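Two-component system sensor histidine kinase (Bacteroides thetaiotaomicron, PDB 3VA6) probably acts as a membrane-bound hybrid two-component sensor that uses ATP to phosphorylate histidine and regulates transcription, the chain here being its extracellular propeller and sandwich part. Local coordinates at residues 192-197 with 208-213; 10-15 with 299-304; 162-167 with 188-193. All blocks are in the same frame, centred on the assembly; numbering follows the deposited sequence.

Interaction 1 (192-197 with 208-213); sequences FVNSLL and GTEGYL
Asn194 and Ser195 both face Gly208 in a classic beta bulge, set near the beginning of the hairpin that strands 193-199 and 204-209 form as the first two strands of a propeller blade. Gly208 O receives Asn194 N at 2.9 Å and, more weakly, Ser195 N at 3.5 Å, so a single carbonyl serves two successive amides. The bulge is completed by Gly208 N, which donates to Ser195 O at 3.0 Å in a nearly straight bond (173°).

The extra residue of the bulge turns the Asn194 side chain toward the corner at Glu210. Its CG is anti to the carbonyl carbon (chi1 -57°), which brings ND2 to Glu210 OE2 at 2.9 Å. The carboxylate oxygen lies close to the amide plane, while the two flat groups stand 79° apart. The same ND2 also binds Ile234 O, and OE2 takes a hydrogen bond with Ser233 OG, both on the first strand of the following blade. With an alanine in place of Asn194, Glu210 OE2 and Ile234 O would probably lose the donor they share, and the tie to that strand would weaken.

The bent Glu210 chain runs obliquely past Phe192, whose CD2 lies 3.6 Å from Glu210 CG. A water joins the backbones there, donating to Phe192 O at 3.1 Å and accepting from Glu210 N at 2.8 Å. Across the corner, Thr209 OG1 donates to Tyr212 O at 2.9 Å, a carbonyl also bound by Thr209 N, and so ties strand 204-209 to 212-216. These bonds complete a bulged antiparallel edge of the four-stranded meander that makes up a beta-propeller blade.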
ATOM      1  N   PHE A 192       6.303  35.898 -12.134  1.00 60.96           N
ATOM      2  CA  PHE A 192       5.857  34.579 -12.538  1.00 60.22           C
ATOM      3  C   PHE A 192       5.677  33.728 -11.292  1.00 59.24           C
ATOM      4  O   PHE A 192       6.626  33.541 -10.518  1.00 59.05           O
ATOM      5  CB  PHE A 192       6.927  33.890 -13.372  1.00 60.29           C
ATOM      6  CG  PHE A 192       7.016  34.385 -14.795  1.00 61.25           C
ATOM      7  CD1 PHE A 192       6.032  34.059 -15.728  1.00 61.37           C
ATOM      8  CD2 PHE A 192       8.104  35.162 -15.213  1.00 62.16           C
ATOM      9  CE1 PHE A 192       6.116  34.503 -17.043  1.00 62.39           C
ATOM     10  CE2 PHE A 192       8.189  35.604 -16.528  1.00 63.18           C
ATOM     11  CZ  PHE A 192       7.190  35.273 -17.441  1.00 63.32           C
ATOM     12  N   VAL A 193       4.462  33.226 -11.094  1.00 58.77           N
ATOM     13  CA  VAL A 193       4.259  32.075 -10.245  1.00 57.90           C
ATOM     14  C   VAL A 193       3.937  30.899 -11.178  1.00 57.55           C
ATOM     15  O   VAL A 193       2.846  30.831 -11.743  1.00 57.62           O
ATOM     16  CB  VAL A 193       3.121  32.313  -9.223  1.00 57.71           C
ATOM     17  CG1 VAL A 193       3.071  31.208  -8.170  1.00 56.97           C
ATOM     18  CG2 VAL A 193       3.293  33.682  -8.571  1.00 58.31           C
ATOM     19  N   ASN A 194       4.902  29.982 -11.297  1.00 57.28           N
ATOM     20  CA  ASN A 194       4.864  28.871 -12.247  1.00 57.10           C
ATOM     21  C   ASN A 194       4.220  27.622 -11.720  1.00 56.40           C
ATOM     22  O   ASN A 194       3.522  26.922 -12.459  1.00 56.29           O
ATOM     23  CB  ASN A 194       6.279  28.471 -12.630  1.00 57.31           C
ATOM     24  CG  ASN A 194       7.064  29.617 -13.207  1.00 58.12           C
ATOM     25  OD1 ASN A 194       6.523  30.433 -13.938  1.00 58.64           O
ATOM     26  ND2 ASN A 194       8.335  29.698 -12.865  1.00 58.35           N
ATOM     27  N   SER A 195       4.449  27.336 -10.446  1.00 56.03           N
ATOM     28  CA  SER A 195       4.026  26.069  -9.862  1.00 55.50           C
ATOM     29  C   SER A 195       3.644  26.250  -8.405  1.00 55.29           C
ATOM     30  O   SER A 195       4.171  27.126  -7.724  1.00 55.53           O
ATOM     31  CB  SER A 195       5.173  25.063  -9.993  1.00 55.48           C
ATOM     32  OG  SER A 195       4.805  23.777  -9.481  1.00 55.10           O
ATOM     33  N   LEU A 196       2.732  25.417  -7.926  1.00 54.95           N
ATOM     34  CA  LEU A 196       2.225  25.529  -6.567  1.00 54.87           C
ATOM     35  C   LEU A 196       1.923  24.167  -5.986  1.00 54.60           C
ATOM     36  O   LEU A 196       1.236  23.406  -6.613  1.00 54.43           O
ATOM     37  CB  LEU A 196       0.919  26.320  -6.583  1.00 55.01           C
ATOM     38  CG  LEU A 196       1.026  27.842  -6.658  1.00 55.45           C
ATOM     39  CD1 LEU A 196      -0.311  28.521  -6.936  1.00 55.75           C
ATOM     40  CD2 LEU A 196       1.572  28.285  -5.317  1.00 55.57           C
ATOM     41  N   LEU A 197       2.400  23.873  -4.787  1.00 54.66           N
ATOM     42  CA  LEU A 197       2.122  22.587  -4.165  1.00 54.57           C
ATOM     43  C   LEU A 197       1.743  22.726  -2.709  1.00 54.77           C
ATOM     44  O   LEU A 197       2.387  23.444  -1.964  1.00 55.03           O
ATOM     45  CB  LEU A 197       3.328  21.671  -4.283  1.00 54.68           C
ATOM     46  CG  LEU A 197       3.126  20.212  -3.911  1.00 54.71           C
ATOM     47  CD1 LEU A 197       2.750  19.308  -5.074  1.00 54.52           C
ATOM     48  CD2 LEU A 197       4.437  19.772  -3.327  1.00 55.11           C
ATOM     49  N   GLY A 208       6.792  28.111  -6.648  1.00 56.23           N
ATOM     50  CA  GLY A 208       7.943  28.157  -7.559  1.00 56.60           C
ATOM     51  C   GLY A 208       7.871  29.338  -8.503  1.00 57.05           C
ATOM     52  O   GLY A 208       6.880  29.497  -9.233  1.00 56.97           O
ATOM     53  N   THR A 209       8.931  30.143  -8.508  1.00 57.63           N
ATOM     54  CA  THR A 209       9.008  31.347  -9.334  1.00 58.27           C
ATOM     55  C   THR A 209      10.325  31.424 -10.141  1.00 58.90           C
ATOM     56  O   THR A 209      11.037  30.422 -10.294  1.00 58.80           O
ATOM     57  CB  THR A 209       8.912  32.586  -8.435  1.00 58.61           C
ATOM     58  OG1 THR A 209      10.147  32.736  -7.702  1.00 58.93           O
ATOM     59  CG2 THR A 209       7.729  32.420  -7.465  1.00 58.08           C
ATOM     60  N   GLU A 210      10.625  32.593 -10.696  1.00 59.66           N
ATOM     61  CA  GLU A 210      11.920  32.790 -11.332  1.00 60.42           C
ATOM     62  C   GLU A 210      12.910  33.058 -10.207  1.00 60.64           C
ATOM     63  O   GLU A 210      12.763  34.022  -9.453  1.00 60.85           O
ATOM     64  CB  GLU A 210      11.850  33.937 -12.358  1.00 61.30           C
ATOM     65  CG  GLU A 210      10.888  33.680 -13.505  1.00 61.26           C
ATOM     66  CD  GLU A 210      11.156  32.367 -14.282  1.00 61.00           C
ATOM     67  OE1 GLU A 210      11.961  32.408 -15.259  1.00 61.77           O
ATOM     68  OE2 GLU A 210      10.539  31.306 -13.942  1.00 60.13           O
ATOM     69  N   GLY A 211      13.862  32.155 -10.025  1.00 60.66           N
ATOM     70  CA  GLY A 211      14.908  32.337  -9.030  1.00 61.06           C
ATOM     71  C   GLY A 211      14.639  31.911  -7.603  1.00 60.53           C
ATOM     72  O   GLY A 211      15.562  31.678  -6.860  1.00 60.88           O
ATOM     73  N   TYR A 212      13.395  31.825  -7.181  1.00 59.82           N
ATOM     74  CA  TYR A 212      13.146  31.694  -5.760  1.00 59.56           C
ATOM     75  C   TYR A 212      12.141  30.601  -5.568  1.00 58.74           C
ATOM     76  O   TYR A 212      11.257  30.442  -6.420  1.00 58.35           O
ATOM     77  CB  TYR A 212      12.663  33.024  -5.175  1.00 59.81           C
ATOM     78  CG  TYR A 212      13.632  34.166  -5.501  1.00 60.73           C
ATOM     79  CD1 TYR A 212      13.478  34.930  -6.650  1.00 61.11           C
ATOM     80  CD2 TYR A 212      14.729  34.437  -4.685  1.00 61.35           C
ATOM     81  CE1 TYR A 212      14.372  35.934  -6.969  1.00 62.07           C
ATOM     82  CE2 TYR A 212      15.632  35.445  -4.998  1.00 62.28           C
ATOM     83  CZ  TYR A 212      15.459  36.196  -6.150  1.00 62.64           C
ATOM     84  OH  TYR A 212      16.375  37.202  -6.484  1.00 63.70           O
ATOM     85  N   LEU A 213      12.354  29.801  -4.512  1.00 58.62           N
ATOM     86  CA  LEU A 213      11.409  28.799  -4.046  1.00 57.98           C
ATOM     87  C   LEU A 213      10.899  29.217  -2.679  1.00 57.99           C
ATOM     88  O   LEU A 213      11.646  29.231  -1.709  1.00 58.46           O
ATOM     89  CB  LEU A 213      12.091  27.427  -3.932  1.00 58.04           C
ATOM     90  CG  LEU A 213      11.286  26.266  -3.326  1.00 57.58           C
ATOM     91  CD1 LEU A 213      10.115  25.875  -4.182  1.00 56.93           C
ATOM     92  CD2 LEU A 213      12.232  25.103  -3.123  1.00 57.96           C
TER
HETATM   93  O   HOH W   1       9.374  35.035 -10.370  1.00 31.63           O

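Interaction 2 (10-15 with 299-304); sequences QQFDNI and GISLSR
The Phe12 ring meets the other strand with its edge: Leu302 O lies near the ring plane, 3.9 Å from Phe12 CD2. Two serine methylenes approach the same ring obliquely, Ser301 CB at 4.0 Å from Phe12 CD2 and Ser303 CB at 3.9 Å from Phe12 CE2, and Leu294 of the next strand in the sheet adds an apolar neighbour. A second flat group, the Arg304 guanidinium, is also met at a slant, by Asp13 CB. Its NH1 forms a salt bridge with Asp686, in the part of the chain that matches the Y_Y_Y family.

Asn14 and Ser301 form a non-hydrogen-bonded antiparallel pair, and their side chains supply a bond of their own. With chi1 at -63° the Asn14 amide swings to the side of its own backbone N, and OD1 comes over to its neighbour, where it accepts from Ser301 OG at 2.6 Å. The hydroxyl comes in tilted from the amide carbonyl plane. Both groups have further partners in the loop that precedes strand 281-286: Asn14 ND2 donates to Ser275 O, and Ser301 OG is also bonded to Thr277 N. Having two partners each, the amide and the hydroxyl are held in their rotation.

Hydrogen-bonded pairs flank this one. Asp13 N donates to Leu302 O and Leu302 N to Asp13 O, each at 3.0 Å, and Ile15 N and Ile300 O are 2.9 Å apart, with a bond in return from Ile300 N. On the face of the sheet away from the Asn14 and Ser301 side chains, the isoleucines touch through Ile15 CB and Ile300 CB at 4.1 Å, beside Trp293. A strand from the chain's beginning thus becomes the outermost strand of a blade whose other three come some 270 residues later, the Velcro closure that seals the ring of a seven-bladed beta-propeller.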
ATOM      1  N   GLN A  10      20.092   8.448  -8.087  1.00 68.00           N
ATOM      2  CA  GLN A  10      21.372   8.386  -8.789  1.00 69.26           C
ATOM      3  C   GLN A  10      21.163   7.800 -10.211  1.00 69.28           C
ATOM      4  O   GLN A  10      22.025   7.964 -11.078  1.00 70.06           O
ATOM      5  CB  GLN A  10      22.406   7.600  -7.918  1.00 71.04           C
ATOM      6  CG  GLN A  10      23.855   7.456  -8.450  1.00 72.71           C
ATOM      7  CD  GLN A  10      24.898   7.019  -7.372  1.00 74.48           C
ATOM      8  OE1 GLN A  10      24.600   6.977  -6.160  1.00 74.44           O
ATOM      9  NE2 GLN A  10      26.135   6.715  -7.815  1.00 76.17           N
ATOM     10  N   GLN A  11      20.017   7.158 -10.455  1.00 68.51           N
ATOM     11  CA  GLN A  11      19.753   6.450 -11.724  1.00 68.66           C
ATOM     12  C   GLN A  11      18.274   6.506 -12.110  1.00 67.18           C
ATOM     13  O   GLN A  11      17.416   6.584 -11.258  1.00 66.35           O
ATOM     14  CB  GLN A  11      20.166   4.984 -11.605  1.00 70.12           C
ATOM     15  CG  GLN A  11      21.507   4.792 -10.907  1.00 71.73           C
ATOM     16  CD  GLN A  11      22.220   3.502 -11.281  1.00 73.53           C
ATOM     17  OE1 GLN A  11      21.639   2.628 -11.943  1.00 73.55           O
ATOM     18  NE2 GLN A  11      23.490   3.377 -10.862  1.00 75.15           N
ATOM     19  N   PHE A  12      17.989   6.451 -13.407  1.00 66.99           N
ATOM     20  CA  PHE A  12      16.612   6.550 -13.910  1.00 65.74           C
ATOM     21  C   PHE A  12      16.354   5.546 -15.013  1.00 66.25           C
ATOM     22  O   PHE A  12      17.287   5.033 -15.634  1.00 67.49           O
ATOM     23  CB  PHE A  12      16.347   7.953 -14.457  1.00 64.76           C
ATOM     24  CG  PHE A  12      16.541   9.030 -13.436  1.00 64.24           C
ATOM     25  CD1 PHE A  12      17.795   9.595 -13.234  1.00 65.02           C
ATOM     26  CD2 PHE A  12      15.482   9.455 -12.649  1.00 63.10           C
ATOM     27  CE1 PHE A  12      17.989  10.568 -12.277  1.00 64.64           C
ATOM     28  CE2 PHE A  12      15.671  10.440 -11.687  1.00 62.72           C
ATOM     29  CZ  PHE A  12      16.930  10.992 -11.499  1.00 63.49           C
ATOM     30  N   ASP A  13      15.086   5.245 -15.251  1.00 65.41           N
ATOM     31  CA  ASP A  13      14.745   4.440 -16.400  1.00 65.82           C
ATOM     32  C   ASP A  13      13.982   5.384 -17.339  1.00 64.83           C
ATOM     33  O   ASP A  13      12.915   5.912 -17.026  1.00 63.68           O
ATOM     34  CB  ASP A  13      14.112   3.079 -15.958  1.00 66.16           C
ATOM     35  CG  ASP A  13      12.677   2.886 -16.401  1.00 65.26           C
ATOM     36  OD1 ASP A  13      12.403   1.978 -17.242  1.00 65.84           O
ATOM     37  OD2 ASP A  13      11.812   3.622 -15.883  1.00 64.07           O
ATOM     38  N   ASN A  14      14.636   5.684 -18.453  1.00 65.45           N
ATOM     39  CA  ASN A  14      14.209   6.723 -19.399  1.00 64.86           C
ATOM     40  C   ASN A  14      13.318   6.203 -20.534  1.00 64.87           C
ATOM     41  O   ASN A  14      13.588   5.154 -21.129  1.00 65.85           O
ATOM     42  CB  ASN A  14      15.443   7.416 -19.954  1.00 65.67           C
ATOM     43  CG  ASN A  14      16.228   8.124 -18.872  1.00 65.59           C
ATOM     44  OD1 ASN A  14      15.653   8.746 -17.963  1.00 64.54           O
ATOM     45  ND2 ASN A  14      17.542   8.008 -18.933  1.00 66.78           N
ATOM     46  N   ILE A  15      12.251   6.962 -20.799  1.00 63.87           N
ATOM     47  CA  ILE A  15      11.146   6.546 -21.660  1.00 63.71           C
ATOM     48  C   ILE A  15      10.896   7.646 -22.679  1.00 63.57           C
ATOM     49  O   ILE A  15      10.857   8.831 -22.333  1.00 62.93           O
ATOM     50  CB  ILE A  15       9.860   6.323 -20.828  1.00 62.70           C
ATOM     51  CG1 ILE A  15      10.120   5.292 -19.721  1.00 62.94           C
ATOM     52  CG2 ILE A  15       8.704   5.893 -21.714  1.00 62.63           C
ATOM     53  CD1 ILE A  15       8.995   5.108 -18.725  1.00 62.08           C
ATOM     54  N   GLY A 299      11.940  13.940 -23.196  1.00 62.76           N
ATOM     55  CA  GLY A 299      11.581  12.617 -22.648  1.00 62.47           C
ATOM     56  C   GLY A 299      11.130  12.518 -21.187  1.00 61.46           C
ATOM     57  O   GLY A 299      10.937  13.524 -20.495  1.00 60.82           O
ATOM     58  N   ILE A 300      10.970  11.278 -20.730  1.00 61.46           N
ATOM     59  CA  ILE A 300      10.507  10.989 -19.385  1.00 60.71           C
ATOM     60  C   ILE A 300      11.607  10.265 -18.619  1.00 61.30           C
ATOM     61  O   ILE A 300      12.301   9.400 -19.165  1.00 62.25           O
ATOM     62  CB  ILE A 300       9.244  10.114 -19.409  1.00 60.32           C
ATOM     63  CG1 ILE A 300       8.016  10.920 -19.836  1.00 59.67           C
ATOM     64  CG2 ILE A 300       8.984   9.541 -18.030  1.00 59.89           C
ATOM     65  CD1 ILE A 300       6.836  10.048 -20.226  1.00 59.57           C
ATOM     66  N   SER A 301      11.795  10.651 -17.366  1.00 60.87           N
ATOM     67  CA  SER A 301      12.726   9.963 -16.482  1.00 61.48           C
ATOM     68  C   SER A 301      11.914   9.440 -15.328  1.00 60.91           C
ATOM     69  O   SER A 301      11.331  10.221 -14.576  1.00 60.09           O
ATOM     70  CB  SER A 301      13.823  10.905 -15.977  1.00 61.74           C
ATOM     71  OG  SER A 301      14.921  10.959 -16.872  1.00 62.74           O
ATOM     72  N   LEU A 302      11.865   8.114 -15.208  1.00 61.46           N
ATOM     73  CA  LEU A 302      11.160   7.447 -14.116  1.00 61.18           C
ATOM     74  C   LEU A 302      12.141   7.088 -13.015  1.00 61.91           C
ATOM     75  O   LEU A 302      13.132   6.384 -13.265  1.00 63.02           O
ATOM     76  CB  LEU A 302      10.479   6.165 -14.623  1.00 61.51           C
ATOM     77  CG  LEU A 302       9.858   5.187 -13.624  1.00 61.59           C
ATOM     78  CD1 LEU A 302       8.678   5.813 -12.896  1.00 60.52           C
ATOM     79  CD2 LEU A 302       9.438   3.945 -14.386  1.00 62.17           C
ATOM     80  N   SER A 303      11.858   7.560 -11.798  1.00 61.42           N
ATOM     81  CA  SER A 303      12.595   7.110 -10.635  1.00 62.19           C
ATOM     82  C   SER A 303      11.725   6.176  -9.820  1.00 62.22           C
ATOM     83  O   SER A 303      10.731   6.585  -9.240  1.00 61.38           O
ATOM     84  CB  SER A 303      13.069   8.276  -9.773  1.00 61.91           C
ATOM     85  OG  SER A 303      13.967   7.789  -8.780  1.00 62.94           O
ATOM     86  N   ARG A 304      12.103   4.910  -9.803  1.00 63.30           N
ATOM     87  CA  ARG A 304      11.331   3.901  -9.106  1.00 63.56           C
ATOM     88  C   ARG A 304      11.507   4.070  -7.625  1.00 63.83           C
ATOM     89  O   ARG A 304      12.630   4.270  -7.166  1.00 64.58           O
ATOM     90  CB  ARG A 304      11.769   2.487  -9.497  1.00 64.86           C
ATOM     91  CG  ARG A 304      11.535   2.155 -10.956  1.00 64.78           C
ATOM     92  CD  ARG A 304      11.959   0.723 -11.258  1.00 66.20           C
ATOM     93  NE  ARG A 304      12.815   0.730 -12.431  1.00 66.76           N
ATOM     94  CZ  ARG A 304      14.146   0.598 -12.388  1.00 67.93           C
ATOM     95  NH1 ARG A 304      14.780   0.376 -11.223  1.00 68.74           N
ATOM     96  NH2 ARG A 304      14.864   0.666 -13.525  1.00 68.45           N
TER

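Interaction 3 (162-167 with 188-193); sequences GTYNGL and QSNLFV
The Asn190 amide lies flat against the Tyr164 ring, the two planes only 8° apart, with ND2 3.4 Å above the plane of the Tyr164 ring and over its centre. Phe192 presents one face to the same nitrogen, nearer the rim, so ND2 occupies the corner between two aromatic rings. Those rings meet obliquely and touch where Tyr164 CD2 and Phe192 CE1 are 3.6 Å apart. Although stacked, the amide keeps a conventional partner: in its own plane ND2 donates to Tyr164 O at 3.2 Å, nearly straight at 171°. Asn190 reaches this place because its CG sits between the backbone N and the carbonyl carbon (chi1 58°), turning the amide back over the ring.

Backbone and side chain continue the grip on the turn. Asn165 OD1 accepts from Leu191 N at 3.2 Å, and Gly166 N returns a bond to Leu191 O at 2.8 Å, on a lone pair in the carbonyl plane. Segment 162-167 is the turn between the second and third strands of one propeller blade, and 188-193 is the end of the connection that leads from that blade's outermost strand into the innermost strand of the next. Both therefore lie on the same face of the propeller.

Within the turn, Thr163 OG1 accepts from Asn165 N, an ST turn, and donates to Gly166 O. That oxygen also binds Thr163 N, the two donors coming from opposite faces of its plane. Where the next blade begins, Val193 N donates to Thr163 O at 3.1 Å. The valine side chain then straddles the hairpin, CB lying 3.7 Å from Gly162 CA and CG2 3.9 Å from Leu167 CB, while Ile207 of the second strand of its own blade packs against both Val193 and Leu167.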
ATOM      1  N   GLY A 162      -1.856  31.370  -9.232  1.00 57.53           N
ATOM      2  CA  GLY A 162      -0.520  31.886  -9.564  1.00 57.70           C
ATOM      3  C   GLY A 162      -0.492  32.380 -10.995  1.00 58.35           C
ATOM      4  O   GLY A 162      -0.753  31.620 -11.928  1.00 58.25           O
ATOM      5  N   THR A 163      -0.184  33.655 -11.167  1.00 59.14           N
ATOM      6  CA  THR A 163      -0.342  34.310 -12.440  1.00 60.04           C
ATOM      7  C   THR A 163       0.993  34.776 -12.973  1.00 60.42           C
ATOM      8  O   THR A 163       2.039  34.612 -12.329  1.00 59.99           O
ATOM      9  CB  THR A 163      -1.268  35.529 -12.304  1.00 60.98           C
ATOM     10  OG1 THR A 163      -0.602  36.570 -11.574  1.00 61.35           O
ATOM     11  CG2 THR A 163      -2.551  35.116 -11.592  1.00 60.68           C
ATOM     12  N   TYR A 164       0.926  35.383 -14.155  1.00 61.38           N
ATOM     13  CA  TYR A 164       2.043  36.058 -14.781  1.00 62.10           C
ATOM     14  C   TYR A 164       2.640  37.102 -13.847  1.00 62.40           C
ATOM     15  O   TYR A 164       3.831  37.346 -13.893  1.00 62.59           O
ATOM     16  CB  TYR A 164       1.546  36.695 -16.084  1.00 63.34           C
ATOM     17  CG  TYR A 164       2.545  37.465 -16.896  1.00 64.38           C
ATOM     18  CD1 TYR A 164       2.587  38.854 -16.845  1.00 65.52           C
ATOM     19  CD2 TYR A 164       3.414  36.813 -17.765  1.00 64.37           C
ATOM     20  CE1 TYR A 164       3.493  39.567 -17.612  1.00 66.61           C
ATOM     21  CE2 TYR A 164       4.319  37.522 -18.552  1.00 65.48           C
ATOM     22  CZ  TYR A 164       4.356  38.896 -18.466  1.00 66.59           C
ATOM     23  OH  TYR A 164       5.253  39.581 -19.206  1.00 67.76           O
ATOM     24  N   ASN A 165       1.827  37.692 -12.982  1.00 62.50           N
ATOM     25  CA  ASN A 165       2.295  38.772 -12.133  1.00 62.96           C
ATOM     26  C   ASN A 165       1.753  38.687 -10.684  1.00 62.36           C
ATOM     27  O   ASN A 165       1.096  39.593 -10.170  1.00 62.99           O
ATOM     28  CB  ASN A 165       1.963  40.105 -12.809  1.00 64.43           C
ATOM     29  CG  ASN A 165       2.686  41.289 -12.197  1.00 65.14           C
ATOM     30  OD1 ASN A 165       3.671  41.141 -11.498  1.00 64.64           O
ATOM     31  ND2 ASN A 165       2.193  42.477 -12.489  1.00 66.45           N
ATOM     32  N   GLY A 166       2.055  37.583 -10.030  1.00 61.26           N
ATOM     33  CA  GLY A 166       1.758  37.444  -8.621  1.00 60.77           C
ATOM     34  C   GLY A 166       0.854  36.283  -8.283  1.00 59.95           C
ATOM     35  O   GLY A 166       0.256  35.672  -9.156  1.00 59.81           O
ATOM     36  N   LEU A 167       0.795  36.000  -6.983  1.00 59.51           N
ATOM     37  CA  LEU A 167       0.044  34.920  -6.405  1.00 58.81           C
ATOM     38  C   LEU A 167      -1.100  35.499  -5.596  1.00 59.24           C
ATOM     39  O   LEU A 167      -0.943  36.526  -4.945  1.00 59.83           O
ATOM     40  CB  LEU A 167       0.938  34.119  -5.467  1.00 58.16           C
ATOM     41  CG  LEU A 167       0.234  33.041  -4.611  1.00 57.59           C
ATOM     42  CD1 LEU A 167      -0.531  32.064  -5.484  1.00 57.20           C
ATOM     43  CD2 LEU A 167       1.268  32.330  -3.762  1.00 57.18           C
ATOM     44  N   GLN A 188      13.526  41.377 -11.965  1.00 66.74           N
ATOM     45  CA  GLN A 188      12.248  40.998 -12.601  1.00 66.26           C
ATOM     46  C   GLN A 188      11.423  42.233 -12.975  1.00 67.23           C
ATOM     47  O   GLN A 188      11.528  43.281 -12.324  1.00 67.88           O
ATOM     48  CB  GLN A 188      11.417  40.092 -11.674  1.00 64.88           C
ATOM     49  CG  GLN A 188      11.882  38.660 -11.641  1.00 63.96           C
ATOM     50  CD  GLN A 188      11.241  37.855 -10.539  1.00 62.80           C
ATOM     51  OE1 GLN A 188      10.191  38.213 -10.004  1.00 62.56           O
ATOM     52  NE2 GLN A 188      11.857  36.738 -10.216  1.00 62.19           N
ATOM     53  N   SER A 189      10.661  42.135 -14.062  1.00 67.51           N
ATOM     54  CA  SER A 189       9.677  43.166 -14.405  1.00 68.43           C
ATOM     55  C   SER A 189       8.254  42.605 -14.310  1.00 67.61           C
ATOM     56  O   SER A 189       7.289  43.338 -14.512  1.00 68.32           O
ATOM     57  CB  SER A 189       9.969  43.712 -15.789  1.00 69.85           C
ATOM     58  OG  SER A 189       9.965  42.636 -16.700  1.00 69.40           O
ATOM     59  N   ASN A 190       8.134  41.306 -14.039  1.00 66.26           N
ATOM     60  CA  ASN A 190       6.908  40.755 -13.557  1.00 65.37           C
ATOM     61  C   ASN A 190       7.115  39.490 -12.692  1.00 63.92           C
ATOM     62  O   ASN A 190       8.170  38.861 -12.738  1.00 63.61           O
ATOM     63  CB  ASN A 190       6.054  40.429 -14.764  1.00 65.66           C
ATOM     64  CG  ASN A 190       6.721  39.464 -15.708  1.00 65.43           C
ATOM     65  OD1 ASN A 190       7.610  39.841 -16.477  1.00 66.32           O
ATOM     66  ND2 ASN A 190       6.304  38.206 -15.649  1.00 64.32           N
ATOM     67  N   LEU A 191       6.106  39.122 -11.900  1.00 63.18           N
ATOM     68  CA  LEU A 191       6.263  38.024 -10.945  1.00 61.99           C
ATOM     69  C   LEU A 191       5.580  36.701 -11.356  1.00 61.13           C
ATOM     70  O   LEU A 191       4.450  36.414 -10.983  1.00 60.72           O
ATOM     71  CB  LEU A 191       5.802  38.518  -9.566  1.00 61.85           C
ATOM     72  CG  LEU A 191       5.803  37.697  -8.252  1.00 60.91           C
ATOM     73  CD1 LEU A 191       6.708  36.463  -8.232  1.00 60.20           C
ATOM     74  CD2 LEU A 191       6.142  38.629  -7.091  1.00 61.35           C
ATOM     75  N   PHE A 192       6.303  35.898 -12.134  1.00 60.96           N
ATOM     76  CA  PHE A 192       5.857  34.579 -12.538  1.00 60.22           C
ATOM     77  C   PHE A 192       5.677  33.728 -11.292  1.00 59.24           C
ATOM     78  O   PHE A 192       6.626  33.541 -10.518  1.00 59.05           O
ATOM     79  CB  PHE A 192       6.927  33.890 -13.372  1.00 60.29           C
ATOM     80  CG  PHE A 192       7.016  34.385 -14.795  1.00 61.25           C
ATOM     81  CD1 PHE A 192       6.032  34.059 -15.728  1.00 61.37           C
ATOM     82  CD2 PHE A 192       8.104  35.162 -15.213  1.00 62.16           C
ATOM     83  CE1 PHE A 192       6.116  34.503 -17.043  1.00 62.39           C
ATOM     84  CE2 PHE A 192       8.189  35.604 -16.528  1.00 63.18           C
ATOM     85  CZ  PHE A 192       7.190  35.273 -17.441  1.00 63.32           C
ATOM     86  N   VAL A 193       4.462  33.226 -11.094  1.00 58.77           N
ATOM     87  CA  VAL A 193       4.259  32.075 -10.245  1.00 57.90           C
ATOM     88  C   VAL A 193       3.937  30.899 -11.178  1.00 57.55           C
ATOM     89  O   VAL A 193       2.846  30.831 -11.743  1.00 57.62           O
ATOM     90  CB  VAL A 193       3.121  32.313  -9.223  1.00 57.71           C
ATOM     91  CG1 VAL A 193       3.071  31.208  -8.170  1.00 56.97           C
ATOM     92  CG2 VAL A 193       3.293  33.682  -8.571  1.00 58.31           C
TER

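Overall arrangement
Interactions 1 and 3 are neighbours, their centres 9 Å apart, and share Phe192 and Val193: residues 188-193 meet the previous blade in interaction 3, and the chain then runs into the hairpin of interaction 1. Leu196 CD1 packs on Leu167 CD1 at 3.8 Å, joining the two blades further. Interaction 2 lies apart, its centre 24 Å from that of interaction 1 and 31 Å from that of interaction 3, with nearest atoms about 16 and 21 Å away. In sequence, however, it encloses both, since pairing 10-15 with 299-304 closes the ring of blades in which they stand. Adjacent blades are thus joined locally, and the whole circle by its ends.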